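Long-range contacts in PelD (Pseudomonas aeruginosa, PDB 4EU0), which probably binds the second messenger cyclic di-GMP through its degenerate GGDEF domain, as an effector involved in pellicle formation: residues A[206-211]-A[244-249]; A[186-191]-A[240-245]. All blocks are in the same frame, centred on the assembly; numbering follows the deposited sequence.

How the contacts relate
Both contacts lie in the PelD GGDEF domain, on the same side of the chain's centre, with their own centres about 9 Å apart. Helix 236-253 is common to them, and Gln244 and Arg245 belong to both. Strand 185-192 of contact 2 comes first along the chain, helix 198-207 and the loop of contact 1 follow, and the shared helix comes last. Contact 2 seats that helix on the four-stranded antiparallel sheet; contact 1 ties its next turn to the loop beyond helix 198-207. The two touch where Leu246 CD2 meets Phe190 CZ at 3.5 Å. Cyclic di-GMP touches both contacts: the helix offers it Gly241, Tyr242 and Arg245, and the loop adds Arg210.

Contact 1 (A[206-211]-A[244-249]); sequences EGSQRG and QRLRIL. With C2E (9,9'-[(2R,3R,3aS,5S,7aR,9R,10R,10aS,12S,14aR)-3,5,10,12-tetrahydroxy-5,12-dioxidooctahydro-2H,7H-difuro[3,2-d:3',2'-j][1,3,7,9,2,8]tetraoxadiphosphacyclododecine-2,9-diyl]bis(2-amino-1,9-dihydro-6H-purin-6-one)), chain B.
Arg245 reaches from the helix to the loop and donates from NH2 to the backbone O of Ser208, a 2.8 Å bond that is nearly straight (161°) and lies in the carbonyl plane. The same nitrogen also donates to O6 of a guanine of cyclic di-GMP, 2.7 Å away, while Arg245 NE donates to N7 of that base at 2.9 Å. Two parallel donors thus read the Hoogsteen edge of the guanine, and three bonds fix the rotation of the guanidinium. Its chain is extended through two torsions and bends at chi3 (73°), turning the guanidinium toward base and loop. On one of its faces lies the guanidinium of Arg210, centres 3.8 Å apart and planes 14° from parallel. Arg210 is itself sandwiched, with the second guanine over its opposite face, and its NH1 donates to phosphate oxygen O1P at 2.8 Å; the phosphate probably favours this close pairing of guanidinium groups. This arginine pair belongs to the cyclic di-GMP pocket of the GGDEF domain, which Asp213 and Thr234 help to complete with hydrogen bonds to the ligand. Beside the arginine pair the packing is apolar: the buried Ser208 sets CB against Leu246 CD1 (3.6 Å) and Leu249 CD2 (3.7 Å), and its OG is bonded to Leu205 O. On the solvent side, the exposed Gln209 has its CB directed away from the helix.

Contact 2 (A[186-191]-A[240-245]); sequences CLYAFE and QGYLQR. With C2E (9,9'-[(2R,3R,3aS,5S,7aR,9R,10R,10aS,12S,14aR)-3,5,10,12-tetrahydroxy-5,12-dioxidooctahydro-2H,7H-difuro[3,2-d:3',2'-j][1,3,7,9,2,8]tetraoxadiphosphacyclododecine-2,9-diyl]bis(2-amino-1,9-dihydro-6H-purin-6-one)), chain B.
Tyr188 and Phe190, alternate residues on one face of the strand, meet Tyr242 and Leu243 of the helix in a buried apolar layer. Tyr188 and Tyr242 run alongside each other in opposite senses, their rings meeting obliquely, centroids 5.5 Å apart and planes at 45°. Their closest atoms are Tyr188 CE2 and Tyr242 CD2 (3.6 Å), the former at the edge of the Tyr242 ring. Phe190 approaches the far end of that ring, its CE2 lying 3.8 Å from Tyr242 OH. Leu243 adds its two methyls, CD2 against Tyr188 CE1 at 4.1 Å and CD1 at the edge of the Phe190 ring. Helix 236-253 lies on the antiparallel sheet of the GGDEF domain, the axes of helix 240-245 and strand 186-191 approaching to 11.0 Å at 34°. Polar links gather round the Tyr188 hydroxyl and Gln240: one water donates to Tyr188 OH at 2.8 Å and weakly accepts from Gln240 NE2. Tyr188 OH is also bonded to Ser239 O, and Gln240 OE1 to Gln269 NE2. The ligand meets the other flank of the Tyr242 ring, which chi1 (167°) sets between strand and base, CD1 lying 3.3 Å from guanine O6; Gly241 CA sits 3.5 Å from ribose O4'.

Contact 1 (A[206-211]-A[244-249])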
loop_
_atom_site.group_PDB
_atom_site.type_symbol
_atom_site.label_atom_id
_atom_site.label_comp_id
_atom_site.label_asym_id
_atom_site.label_seq_id
_atom_site.Cartn_x
_atom_site.Cartn_y
_atom_site.Cartn_z
ATOM N N GLU A 206 0.337 -20.168 0.613
ATOM C CA GLU A 206 0.754 -19.338 1.747
ATOM C C GLU A 206 2.267 -19.131 1.784
ATOM O O GLU A 206 2.730 -18.022 2.005
ATOM C CB GLU A 206 0.281 -19.927 3.077
ATOM C CG GLU A 206 -1.239 -19.930 3.249
ATOM C CD GLU A 206 -1.652 -20.636 4.527
ATOM O OE1 GLU A 206 -0.952 -20.475 5.557
ATOM O OE2 GLU A 206 -2.667 -21.356 4.510
ATOM N N GLY A 207 3.029 -20.195 1.540
ATOM C CA GLY A 207 4.484 -20.121 1.629
ATOM C C GLY A 207 5.113 -19.305 0.512
ATOM O O GLY A 207 6.259 -18.878 0.634
ATOM N N SER A 208 4.356 -19.079 -0.561
ATOM C CA SER A 208 4.851 -18.370 -1.747
ATOM C C SER A 208 4.848 -16.854 -1.575
ATOM O O SER A 208 5.398 -16.126 -2.421
ATOM C CB SER A 208 3.990 -18.718 -2.970
ATOM O OG SER A 208 2.753 -18.038 -2.940
ATOM N N GLN A 209 4.214 -16.374 -0.505
ATOM C CA GLN A 209 4.044 -14.930 -0.316
ATOM C C GLN A 209 5.387 -14.213 -0.346
ATOM O O GLN A 209 6.348 -14.639 0.300
ATOM C CB GLN A 209 3.328 -14.642 0.999
ATOM C CG GLN A 209 2.916 -13.183 1.138
ATOM C CD GLN A 209 2.173 -12.909 2.417
ATOM O OE1 GLN A 209 1.100 -13.463 2.653
ATOM N NE2 GLN A 209 2.732 -12.041 3.251
ATOM N N ARG A 210 5.420 -13.104 -1.080
ATOM C CA ARG A 210 6.633 -12.361 -1.339
ATOM C C ARG A 210 6.355 -10.866 -1.233
ATOM O O ARG A 210 5.314 -10.395 -1.688
ATOM C CB ARG A 210 7.157 -12.708 -2.743
ATOM C CG ARG A 210 8.341 -11.888 -3.220
ATOM C CD ARG A 210 8.842 -12.333 -4.612
ATOM N NE ARG A 210 9.555 -13.609 -4.606
ATOM C CZ ARG A 210 10.138 -14.152 -5.680
ATOM N NH1 ARG A 210 10.095 -13.532 -6.855
ATOM N NH2 ARG A 210 10.762 -15.316 -5.582
ATOM N N GLY A 211 7.292 -10.138 -0.633
ATOM C CA GLY A 211 7.254 -8.666 -0.623
ATOM C C GLY A 211 5.991 -8.071 -0.037
ATOM O O GLY A 211 5.545 -8.481 1.046
ATOM N N GLN A 244 3.693 -17.764 -13.288
ATOM C CA GLN A 244 4.734 -18.613 -13.861
ATOM C C GLN A 244 5.613 -19.157 -12.728
ATOM O O GLN A 244 5.994 -20.331 -12.744
ATOM C CB GLN A 244 5.565 -17.864 -14.919
ATOM C CG GLN A 244 6.522 -18.764 -15.719
ATOM C CD GLN A 244 7.336 -18.020 -16.768
ATOM O OE1 GLN A 244 7.791 -16.898 -16.544
ATOM N NE2 GLN A 244 7.547 -18.660 -17.914
ATOM N N ARG A 245 5.899 -18.311 -11.738
ATOM C CA ARG A 245 6.717 -18.738 -10.592
ATOM C C ARG A 245 5.956 -19.746 -9.736
ATOM O O ARG A 245 6.538 -20.722 -9.242
ATOM C CB ARG A 245 7.170 -17.543 -9.750
ATOM C CG ARG A 245 8.078 -17.935 -8.577
ATOM C CD ARG A 245 8.571 -16.736 -7.772
ATOM N NE ARG A 245 7.542 -16.112 -6.930
ATOM C CZ ARG A 245 7.196 -16.521 -5.707
ATOM N NH1 ARG A 245 7.749 -17.605 -5.163
ATOM N NH2 ARG A 245 6.277 -15.845 -5.020
ATOM N N LEU A 246 4.657 -19.501 -9.557
ATOM C CA LEU A 246 3.794 -20.425 -8.830
ATOM C C LEU A 246 3.729 -21.793 -9.481
ATOM O O LEU A 246 3.774 -22.809 -8.796
ATOM C CB LEU A 246 2.375 -19.873 -8.724
ATOM C CG LEU A 246 1.813 -19.487 -7.368
ATOM C CD1 LEU A 246 2.838 -18.844 -6.424
ATOM C CD2 LEU A 246 0.566 -18.627 -7.531
ATOM N N ARG A 247 3.601 -21.829 -10.804
ATOM C CA ARG A 247 3.542 -23.114 -11.492
ATOM C C ARG A 247 4.811 -23.944 -11.277
ATOM O O ARG A 247 4.730 -25.158 -11.141
ATOM C CB ARG A 247 3.202 -22.932 -12.977
ATOM C CG ARG A 247 1.822 -22.304 -13.152
ATOM C CD ARG A 247 1.232 -22.600 -14.508
ATOM N NE ARG A 247 -0.081 -21.980 -14.698
ATOM C CZ ARG A 247 -1.244 -22.595 -14.506
ATOM N NH1 ARG A 247 -1.276 -23.861 -14.104
ATOM N NH2 ARG A 247 -2.382 -21.941 -14.730
ATOM N N ILE A 248 5.962 -23.276 -11.200
ATOM C CA ILE A 248 7.244 -23.957 -10.987
ATOM C C ILE A 248 7.265 -24.552 -9.580
ATOM O O ILE A 248 7.676 -25.699 -9.390
ATOM C CB ILE A 248 8.448 -23.009 -11.213
ATOM C CG1 ILE A 248 8.583 -22.666 -12.705
ATOM C CG2 ILE A 248 9.762 -23.639 -10.689
ATOM C CD1 ILE A 248 9.508 -21.494 -12.989
ATOM N N LEU A 249 6.793 -23.766 -8.614
ATOM C CA LEU A 249 6.707 -24.189 -7.217
ATOM C C LEU A 249 5.755 -25.381 -7.063
ATOM O O LEU A 249 6.084 -26.354 -6.400
ATOM C CB LEU A 249 6.272 -23.000 -6.350
ATOM C CG LEU A 249 5.998 -23.138 -4.862
ATOM C CD1 LEU A 249 7.232 -23.544 -4.089
ATOM C CD2 LEU A 249 5.482 -21.811 -4.362
HETATM P P1 C2E B . 11.139 -14.330 -10.609
HETATM O O2P C2E B . 11.195 -15.288 -11.778
HETATM O O1P C2E B . 10.946 -14.878 -9.218
HETATM O "O5'" C2E B . 10.008 -13.235 -10.876
HETATM C "C5'" C2E B . 9.881 -12.562 -12.128
HETATM C "C4'" C2E B . 8.894 -11.404 -12.025
HETATM O "O4'" C2E B . 7.558 -11.904 -11.857
HETATM C "C3'" C2E B . 9.126 -10.452 -10.857
HETATM O "O3'" C2E B . 10.026 -9.372 -11.135
HETATM C "C2'" C2E B . 7.740 -9.916 -10.606
HETATM O "O2'" C2E B . 7.450 -8.916 -11.587
HETATM C "C1'" C2E B . 6.864 -11.117 -10.891
HETATM N N9 C2E B . 6.646 -11.915 -9.651
HETATM C C8 C2E B . 7.132 -13.143 -9.398
HETATM N N7 C2E B . 6.733 -13.585 -8.177
HETATM C C5 C2E B . 5.963 -12.613 -7.654
HETATM C C6 C2E B . 5.227 -12.413 -6.396
HETATM O O6 C2E B . 5.233 -13.380 -5.454
HETATM N N1 C2E B . 4.551 -11.255 -6.220
HETATM C C2 C2E B . 4.542 -10.258 -7.146
HETATM N N2 C2E B . 3.844 -9.135 -6.867
HETATM N N3 C2E B . 5.205 -10.377 -8.330
HETATM C C4 C2E B . 5.913 -11.505 -8.623
HETATM P P11 C2E B . 10.852 -8.694 -9.930
HETATM O O21 C2E B . 11.620 -7.499 -10.471
HETATM O O11 C2E B . 9.994 -8.502 -8.697
HETATM O O5A C2E B . 11.944 -9.824 -9.609
HETATM C C5A C2E B . 12.838 -10.278 -10.623
HETATM C C4A C2E B . 13.655 -11.427 -10.067
HETATM O O4A C2E B . 14.327 -11.028 -8.871
HETATM C C3A C2E B . 12.782 -12.583 -9.627
HETATM O O3A C2E B . 12.492 -13.472 -10.686
HETATM C C2A C2E B . 13.590 -13.256 -8.548
HETATM O O2A C2E B . 14.599 -14.094 -9.129
HETATM C C1A C2E B . 14.242 -12.062 -7.885
HETATM N N91 C2E B . 13.422 -11.619 -6.724
HETATM C C81 C2E B . 12.637 -10.528 -6.649
HETATM N N71 C2E B . 12.046 -10.426 -5.430
HETATM C C51 C2E B . 12.458 -11.480 -4.700
HETATM C C61 C2E B . 12.231 -11.995 -3.327
HETATM O O61 C2E B . 11.415 -11.347 -2.456
HETATM N N11 C2E B . 12.857 -13.136 -2.961
HETATM C C21 C2E B . 13.678 -13.811 -3.805
HETATM N N21 C2E B . 14.275 -14.948 -3.369
HETATM N N31 C2E B . 13.933 -13.390 -5.072
HETATM C C41 C2E B . 13.363 -12.259 -5.558
#

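Contact 2 (A[186-191]-A[240-245])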
loop_
_atom_site.group_PDB
_atom_site.type_symbol
_atom_site.label_atom_id
_atom_site.label_comp_id
_atom_site.label_asym_id
_atom_site.label_seq_id
_atom_site.Cartn_x
_atom_site.Cartn_y
_atom_site.Cartn_z
ATOM N N CYS A 186 -2.913 -6.434 -9.003
ATOM C CA CYS A 186 -3.689 -7.600 -9.392
ATOM C C CYS A 186 -4.213 -8.307 -8.155
ATOM O O CYS A 186 -3.479 -8.451 -7.173
ATOM C CB CYS A 186 -2.802 -8.577 -10.166
ATOM S SG CYS A 186 -3.717 -9.830 -11.078
ATOM N N LEU A 187 -5.468 -8.739 -8.215
ATOM C CA LEU A 187 -6.034 -9.646 -7.226
ATOM C C LEU A 187 -6.180 -11.027 -7.845
ATOM O O LEU A 187 -6.786 -11.169 -8.910
ATOM C CB LEU A 187 -7.434 -9.194 -6.791
ATOM C CG LEU A 187 -7.764 -8.668 -5.399
ATOM C CD1 LEU A 187 -9.297 -8.525 -5.274
ATOM C CD2 LEU A 187 -7.186 -9.528 -4.268
ATOM N N TYR A 188 -5.631 -12.038 -7.184
ATOM C CA TYR A 188 -5.907 -13.412 -7.565
ATOM C C TYR A 188 -6.760 -14.069 -6.500
ATOM O O TYR A 188 -6.545 -13.860 -5.304
ATOM C CB TYR A 188 -4.614 -14.212 -7.695
ATOM C CG TYR A 188 -3.869 -14.016 -9.000
ATOM C CD1 TYR A 188 -4.267 -14.679 -10.150
ATOM C CD2 TYR A 188 -2.732 -13.202 -9.065
ATOM C CE1 TYR A 188 -3.573 -14.516 -11.360
ATOM C CE2 TYR A 188 -2.027 -13.028 -10.272
ATOM C CZ TYR A 188 -2.457 -13.691 -11.406
ATOM O OH TYR A 188 -1.787 -13.554 -12.595
ATOM N N ALA A 189 -7.712 -14.877 -6.944
ATOM C CA ALA A 189 -8.455 -15.739 -6.029
ATOM C C ALA A 189 -8.216 -17.166 -6.460
ATOM O O ALA A 189 -8.533 -17.526 -7.597
ATOM C CB ALA A 189 -9.923 -15.409 -6.072
ATOM N N PHE A 190 -7.654 -17.976 -5.566
ATOM C CA PHE A 190 -7.467 -19.393 -5.842
ATOM C C PHE A 190 -8.549 -20.170 -5.121
ATOM O O PHE A 190 -8.550 -20.245 -3.892
ATOM C CB PHE A 190 -6.067 -19.858 -5.419
ATOM C CG PHE A 190 -4.950 -19.130 -6.112
ATOM C CD1 PHE A 190 -4.489 -19.561 -7.348
ATOM C CD2 PHE A 190 -4.337 -18.029 -5.520
ATOM C CE1 PHE A 190 -3.458 -18.889 -8.012
ATOM C CE2 PHE A 190 -3.287 -17.356 -6.166
ATOM C CZ PHE A 190 -2.847 -17.783 -7.407
ATOM N N GLU A 191 -9.498 -20.709 -5.883
ATOM C CA GLU A 191 -10.579 -21.488 -5.309
ATOM C C GLU A 191 -10.190 -22.957 -5.352
ATOM O O GLU A 191 -9.874 -23.490 -6.410
ATOM C CB GLU A 191 -11.880 -21.252 -6.075
ATOM C CG GLU A 191 -13.069 -22.002 -5.486
ATOM C CD GLU A 191 -14.310 -21.956 -6.361
ATOM O OE1 GLU A 191 -14.235 -21.490 -7.521
ATOM O OE2 GLU A 191 -15.372 -22.405 -5.876
ATOM N N GLN A 240 1.639 -11.844 -14.350
ATOM C CA GLN A 240 1.756 -13.077 -15.109
ATOM C C GLN A 240 3.024 -13.822 -14.696
ATOM O O GLN A 240 3.005 -15.049 -14.556
ATOM C CB GLN A 240 1.684 -12.803 -16.613
ATOM C CG GLN A 240 0.383 -12.062 -16.997
ATOM C CD GLN A 240 -0.882 -12.850 -16.653
ATOM O OE1 GLN A 240 -1.787 -12.343 -15.979
ATOM N NE2 GLN A 240 -0.940 -14.095 -17.101
ATOM N N GLY A 241 4.088 -13.069 -14.422
ATOM C CA GLY A 241 5.327 -13.624 -13.860
ATOM C C GLY A 241 5.124 -14.355 -12.539
ATOM O O GLY A 241 5.757 -15.387 -12.280
ATOM N N TYR A 242 4.259 -13.805 -11.695
ATOM C CA TYR A 242 3.894 -14.442 -10.431
ATOM C C TYR A 242 3.314 -15.830 -10.668
ATOM O O TYR A 242 3.718 -16.789 -10.012
ATOM C CB TYR A 242 2.902 -13.553 -9.679
ATOM C CG TYR A 242 2.184 -14.190 -8.517
ATOM C CD1 TYR A 242 2.864 -14.551 -7.359
ATOM C CD2 TYR A 242 0.811 -14.388 -8.570
ATOM C CE1 TYR A 242 2.182 -15.122 -6.277
ATOM C CE2 TYR A 242 0.122 -14.930 -7.528
ATOM C CZ TYR A 242 0.802 -15.289 -6.371
ATOM O OH TYR A 242 0.118 -15.840 -5.313
ATOM N N LEU A 243 2.389 -15.947 -11.614
ATOM C CA LEU A 243 1.774 -17.254 -11.867
ATOM C C LEU A 243 2.790 -18.244 -12.428
ATOM O O LEU A 243 2.749 -19.426 -12.078
ATOM C CB LEU A 243 0.552 -17.149 -12.788
ATOM C CG LEU A 243 -0.448 -18.318 -12.660
ATOM C CD1 LEU A 243 -0.542 -18.957 -11.256
ATOM C CD2 LEU A 243 -1.799 -17.838 -13.089
ATOM N N GLN A 244 3.693 -17.764 -13.288
ATOM C CA GLN A 244 4.734 -18.613 -13.861
ATOM C C GLN A 244 5.613 -19.157 -12.728
ATOM O O GLN A 244 5.994 -20.331 -12.744
ATOM C CB GLN A 244 5.565 -17.864 -14.919
ATOM C CG GLN A 244 6.522 -18.764 -15.719
ATOM C CD GLN A 244 7.336 -18.020 -16.768
ATOM O OE1 GLN A 244 7.791 -16.898 -16.544
ATOM N NE2 GLN A 244 7.547 -18.660 -17.914
ATOM N N ARG A 245 5.899 -18.311 -11.738
ATOM C CA ARG A 245 6.717 -18.738 -10.592
ATOM C C ARG A 245 5.956 -19.746 -9.736
ATOM O O ARG A 245 6.538 -20.722 -9.242
ATOM C CB ARG A 245 7.170 -17.543 -9.750
ATOM C CG ARG A 245 8.078 -17.935 -8.577
ATOM C CD ARG A 245 8.571 -16.736 -7.772
ATOM N NE ARG A 245 7.542 -16.112 -6.930
ATOM C CZ ARG A 245 7.196 -16.521 -5.707
ATOM N NH1 ARG A 245 7.749 -17.605 -5.163
ATOM N NH2 ARG A 245 6.277 -15.845 -5.020
HETATM P P1 C2E B . 11.139 -14.330 -10.609
HETATM O O2P C2E B . 11.195 -15.288 -11.778
HETATM O O1P C2E B . 10.946 -14.878 -9.218
HETATM O "O5'" C2E B . 10.008 -13.235 -10.876
HETATM C "C5'" C2E B . 9.881 -12.562 -12.128
HETATM C "C4'" C2E B . 8.894 -11.404 -12.025
HETATM O "O4'" C2E B . 7.558 -11.904 -11.857
HETATM C "C3'" C2E B . 9.126 -10.452 -10.857
HETATM O "O3'" C2E B . 10.026 -9.372 -11.135
HETATM C "C2'" C2E B . 7.740 -9.916 -10.606
HETATM O "O2'" C2E B . 7.450 -8.916 -11.587
HETATM C "C1'" C2E B . 6.864 -11.117 -10.891
HETATM N N9 C2E B . 6.646 -11.915 -9.651
HETATM C C8 C2E B . 7.132 -13.143 -9.398
HETATM N N7 C2E B . 6.733 -13.585 -8.177
HETATM C C5 C2E B . 5.963 -12.613 -7.654
HETATM C C6 C2E B . 5.227 -12.413 -6.396
HETATM O O6 C2E B . 5.233 -13.380 -5.454
HETATM N N1 C2E B . 4.551 -11.255 -6.220
HETATM C C2 C2E B . 4.542 -10.258 -7.146
HETATM N N2 C2E B . 3.844 -9.135 -6.867
HETATM N N3 C2E B . 5.205 -10.377 -8.330
HETATM C C4 C2E B . 5.913 -11.505 -8.623
HETATM P P11 C2E B . 10.852 -8.694 -9.930
HETATM O O21 C2E B . 11.620 -7.499 -10.471
HETATM O O11 C2E B . 9.994 -8.502 -8.697
HETATM O O5A C2E B . 11.944 -9.824 -9.609
HETATM C C5A C2E B . 12.838 -10.278 -10.623
HETATM C C4A C2E B . 13.655 -11.427 -10.067
HETATM O O4A C2E B . 14.327 -11.028 -8.871
HETATM C C3A C2E B . 12.782 -12.583 -9.627
HETATM O O3A C2E B . 12.492 -13.472 -10.686
HETATM C C2A C2E B . 13.590 -13.256 -8.548
HETATM O O2A C2E B . 14.599 -14.094 -9.129
HETATM C C1A C2E B . 14.242 -12.062 -7.885
HETATM N N91 C2E B . 13.422 -11.619 -6.724
HETATM C C81 C2E B . 12.637 -10.528 -6.649
HETATM N N71 C2E B . 12.046 -10.426 -5.430
HETATM C C51 C2E B . 12.458 -11.480 -4.700
HETATM C C61 C2E B . 12.231 -11.995 -3.327
HETATM O O61 C2E B . 11.415 -11.347 -2.456
HETATM N N11 C2E B . 12.857 -13.136 -2.961
HETATM C C21 C2E B . 13.678 -13.811 -3.805
HETATM N N21 C2E B . 14.275 -14.948 -3.369
HETATM N N31 C2E B . 13.933 -13.390 -5.072
HETATM C C41 C2E B . 13.363 -12.259 -5.558
HETATM O O HOH W 1 -2.310 -15.142 -14.785
#